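Pumilio homolog 23 (Arabidopsis thaliana, PDB 5WZJ) binds a specific sequence of 18S rRNA through its pumilio repeats and probably regulates translation and mRNA stability. Local coordinates at residues H376-C381 with S441-P446. Sequence-based numbering, arbitrary orientation.
Sequences HENKCC and SDHIQP
Glu377 and Asn378, in the first turn of helix 377-388, meet the imidazole of His443 where the start of that helix meets the turn before helix 445-453 in the pumilio-repeat superhelix. The second partner, segment 441-446, is a short 3-10 turn leading into helix 445-453; the contact lies about 16 Å, nearest atom to nearest atom, from the bound RNA, so it joins parts of the half-donut away from the RNA. Glu377 contributes its aliphatic root: CB sits over the His443 ring in a CH-pi contact, 4.3 Å from the ring centroid and 27° off the normal. The chain, bent at chi2, takes the carboxylate off the ring; OE2 stands 4.6 Å from His443 NE2, not in contact, but close enough that the negative charge could modestly favour a protonated imidazole. Asn378 follows on the same ring. Its backbone N lies above the face near the rim, while CB comes within 3.6 Å of His443 ND1. With CG anti to the backbone N (chi1 -164°), the amide swings toward the 3-10 turn and brings OD1 to 3.5 Å from His443 CA, its plane inclined 49° to the ring. A small polar side chain suits this partly exposed place, lying against the turn with its carbonyl oxygen next to the backbone of His443. An alanine in place of His443 would probably open a gap above the first helical turn, leaving Glu377 CB without the ring face it packs on and Asn378 CB without its neighbour ND1. One turn on, Cys381 is compact enough for the buried side of the interface, where Phe439 and Ile436 also touch it. Its CB packs 3.5 Å from His443 O, and the sulfur makes an apolar contact with the branched side chain of Ile444, SG meeting the methyl CG2 at 3.7 Å.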
ATOM      1  N   HIS A 376      -3.499 -17.901  20.153  1.00 22.70           N
ATOM      2  CA  HIS A 376      -2.225 -17.439  20.712  1.00 23.79           C
ATOM      3  C   HIS A 376      -2.223 -15.938  20.997  1.00 21.68           C
ATOM      4  O   HIS A 376      -1.151 -15.320  21.049  1.00 23.95           O
ATOM      5  CB  HIS A 376      -1.041 -17.776  19.790  1.00 24.50           C
ATOM      6  CG  HIS A 376      -0.815 -19.245  19.599  1.00 27.12           C
ATOM      7  ND1 HIS A 376      -1.750 -20.070  19.008  1.00 26.17           N
ATOM      8  CD2 HIS A 376       0.236 -20.036  19.926  1.00 23.68           C
ATOM      9  CE1 HIS A 376      -1.280 -21.306  18.973  1.00 30.86           C
ATOM     10  NE2 HIS A 376      -0.076 -21.313  19.519  1.00 31.10           N
ATOM     11  N   GLU A 377      -3.403 -15.337  21.169  1.00 16.09           N
ATOM     12  CA  GLU A 377      -3.478 -13.896  21.398  1.00 22.47           C
ATOM     13  C   GLU A 377      -2.693 -13.500  22.644  1.00 24.71           C
ATOM     14  O   GLU A 377      -1.808 -12.635  22.596  1.00 23.05           O
ATOM     15  CB  GLU A 377      -4.936 -13.459  21.534  1.00 27.24           C
ATOM     16  CG  GLU A 377      -5.830 -13.824  20.376  1.00 32.04           C
ATOM     17  CD  GLU A 377      -6.781 -14.946  20.731  1.00 38.00           C
ATOM     18  OE1 GLU A 377      -6.317 -15.988  21.250  1.00 34.77           O
ATOM     19  OE2 GLU A 377      -7.997 -14.778  20.505  1.00 43.35           O
ATOM     20  N   ASN A 378      -3.010 -14.127  23.777  1.00 25.49           N
ATOM     21  CA  ASN A 378      -2.322 -13.789  25.016  1.00 27.73           C
ATOM     22  C   ASN A 378      -0.842 -14.119  24.919  1.00 26.06           C
ATOM     23  O   ASN A 378       0.006 -13.344  25.379  1.00 25.86           O
ATOM     24  CB  ASN A 378      -2.970 -14.518  26.196  1.00 31.94           C
ATOM     25  CG  ASN A 378      -2.561 -13.935  27.532  1.00 38.33           C
ATOM     26  OD1 ASN A 378      -2.862 -12.779  27.836  1.00 41.67           O
ATOM     27  ND2 ASN A 378      -1.877 -14.732  28.342  1.00 37.24           N
ATOM     28  N   LYS A 379      -0.507 -15.257  24.301  1.00 22.57           N
ATOM     29  CA  LYS A 379       0.900 -15.626  24.153  1.00 25.48           C
ATOM     30  C   LYS A 379       1.671 -14.592  23.333  1.00 20.30           C
ATOM     31  O   LYS A 379       2.836 -14.301  23.627  1.00 21.46           O
ATOM     32  CB  LYS A 379       1.014 -17.013  23.511  1.00 26.68           C
ATOM     33  CG  LYS A 379       0.800 -18.174  24.481  1.00 30.17           C
ATOM     34  CD  LYS A 379       0.714 -19.485  23.706  1.00 35.00           C
ATOM     35  CE  LYS A 379       0.278 -20.647  24.585  1.00 45.99           C
ATOM     36  NZ  LYS A 379       1.421 -21.209  25.339  1.00 53.27           N
ATOM     37  N   CYS A 380       1.048 -14.047  22.282  1.00 21.54           N
ATOM     38  CA  CYS A 380       1.724 -13.034  21.475  1.00 19.26           C
ATOM     39  C   CYS A 380       1.927 -11.739  22.257  1.00 17.76           C
ATOM     40  O   CYS A 380       3.010 -11.141  22.220  1.00 19.11           O
ATOM     41  CB  CYS A 380       0.931 -12.767  20.197  1.00 26.13           C
ATOM     42  SG  CYS A 380       1.150 -14.090  18.964  1.00 25.74           S
ATOM     43  N   CYS A 381       0.888 -11.278  22.949  1.00 16.10           N
ATOM     44  CA  CYS A 381       1.009 -10.046  23.731  1.00 23.64           C
ATOM     45  C   CYS A 381       2.072 -10.182  24.818  1.00 20.83           C
ATOM     46  O   CYS A 381       2.877  -9.264  25.029  1.00 22.16           O
ATOM     47  CB  CYS A 381      -0.337  -9.689  24.354  1.00 24.00           C
ATOM     48  SG  CYS A 381      -1.654  -9.292  23.172  1.00 27.92           S
ATOM     49  N   SER A 441      -9.351  -6.688  26.618  1.00 23.73           N
ATOM     50  CA  SER A 441      -8.514  -6.139  27.690  1.00 23.08           C
ATOM     51  C   SER A 441      -7.913  -7.228  28.570  1.00 23.84           C
ATOM     52  O   SER A 441      -6.873  -6.984  29.198  1.00 22.52           O
ATOM     53  CB  SER A 441      -9.307  -5.143  28.548  1.00 22.65           C
ATOM     54  OG  SER A 441     -10.301  -5.798  29.312  1.00 26.69           O
ATOM     55  N   ASP A 442      -8.525  -8.424  28.612  1.00 25.88           N
ATOM     56  CA  ASP A 442      -7.936  -9.566  29.322  1.00 22.54           C
ATOM     57  C   ASP A 442      -6.513  -9.866  28.866  1.00 26.33           C
ATOM     58  O   ASP A 442      -5.715 -10.412  29.637  1.00 21.20           O
ATOM     59  CB  ASP A 442      -8.758 -10.844  29.111  1.00 32.62           C
ATOM     60  CG  ASP A 442     -10.179 -10.734  29.615  1.00 47.26           C
ATOM     61  OD1 ASP A 442     -10.474  -9.858  30.456  1.00 52.72           O
ATOM     62  OD2 ASP A 442     -11.009 -11.555  29.166  1.00 54.00           O
ATOM     63  N   HIS A 443      -6.186  -9.569  27.610  1.00 20.37           N
ATOM     64  CA  HIS A 443      -4.900  -9.989  27.070  1.00 19.29           C
ATOM     65  C   HIS A 443      -3.827  -8.924  27.174  1.00 19.43           C
ATOM     66  O   HIS A 443      -2.659  -9.221  26.895  1.00 20.79           O
ATOM     67  CB  HIS A 443      -5.045 -10.396  25.595  1.00 21.23           C
ATOM     68  CG  HIS A 443      -5.992 -11.535  25.381  1.00 26.25           C
ATOM     69  ND1 HIS A 443      -6.033 -12.629  26.216  1.00 30.81           N
ATOM     70  CD2 HIS A 443      -6.945 -11.742  24.440  1.00 28.68           C
ATOM     71  CE1 HIS A 443      -6.961 -13.469  25.792  1.00 36.22           C
ATOM     72  NE2 HIS A 443      -7.528 -12.953  24.715  1.00 33.36           N
ATOM     73  N   ILE A 444      -4.187  -7.697  27.544  1.00 14.54           N
ATOM     74  CA  ILE A 444      -3.270  -6.579  27.366  1.00 15.56           C
ATOM     75  C   ILE A 444      -3.222  -5.703  28.609  1.00 18.94           C
ATOM     76  O   ILE A 444      -2.938  -4.504  28.514  1.00 18.16           O
ATOM     77  CB  ILE A 444      -3.670  -5.745  26.130  1.00 17.77           C
ATOM     78  CG1 ILE A 444      -5.099  -5.236  26.294  1.00 20.55           C
ATOM     79  CG2 ILE A 444      -3.544  -6.601  24.853  1.00 15.28           C
ATOM     80  CD1 ILE A 444      -5.513  -4.170  25.286  1.00 19.79           C
ATOM     81  N   GLN A 445      -3.482  -6.283  29.784  1.00 15.90           N
ATOM     82  CA  GLN A 445      -3.397  -5.492  31.013  1.00 19.90           C
ATOM     83  C   GLN A 445      -2.059  -4.766  31.179  1.00 18.24           C
ATOM     84  O   GLN A 445      -2.077  -3.586  31.566  1.00 17.83           O
ATOM     85  CB  GLN A 445      -3.715  -6.385  32.226  1.00 17.16           C
ATOM     86  CG  GLN A 445      -5.206  -6.754  32.290  1.00 18.25           C
ATOM     87  CD  GLN A 445      -6.088  -5.530  32.497  1.00 21.61           C
ATOM     88  OE1 GLN A 445      -5.998  -4.873  33.535  1.00 22.22           O
ATOM     89  NE2 GLN A 445      -6.936  -5.205  31.509  1.00 20.82           N
ATOM     90  N   PRO A 446      -0.898  -5.366  30.899  1.00 19.19           N
ATOM     91  CA  PRO A 446       0.351  -4.591  31.014  1.00 18.48           C
ATOM     92  C   PRO A 446       0.379  -3.359  30.118  1.00 19.59           C
ATOM     93  O   PRO A 446       0.969  -2.339  30.504  1.00 16.30           O
ATOM     94  CB  PRO A 446       1.434  -5.600  30.600  1.00 21.64           C
ATOM     95  CG  PRO A 446       0.810  -6.949  30.768  1.00 24.11           C
ATOM     96  CD  PRO A 446      -0.644  -6.767  30.502  1.00 19.12           C
TER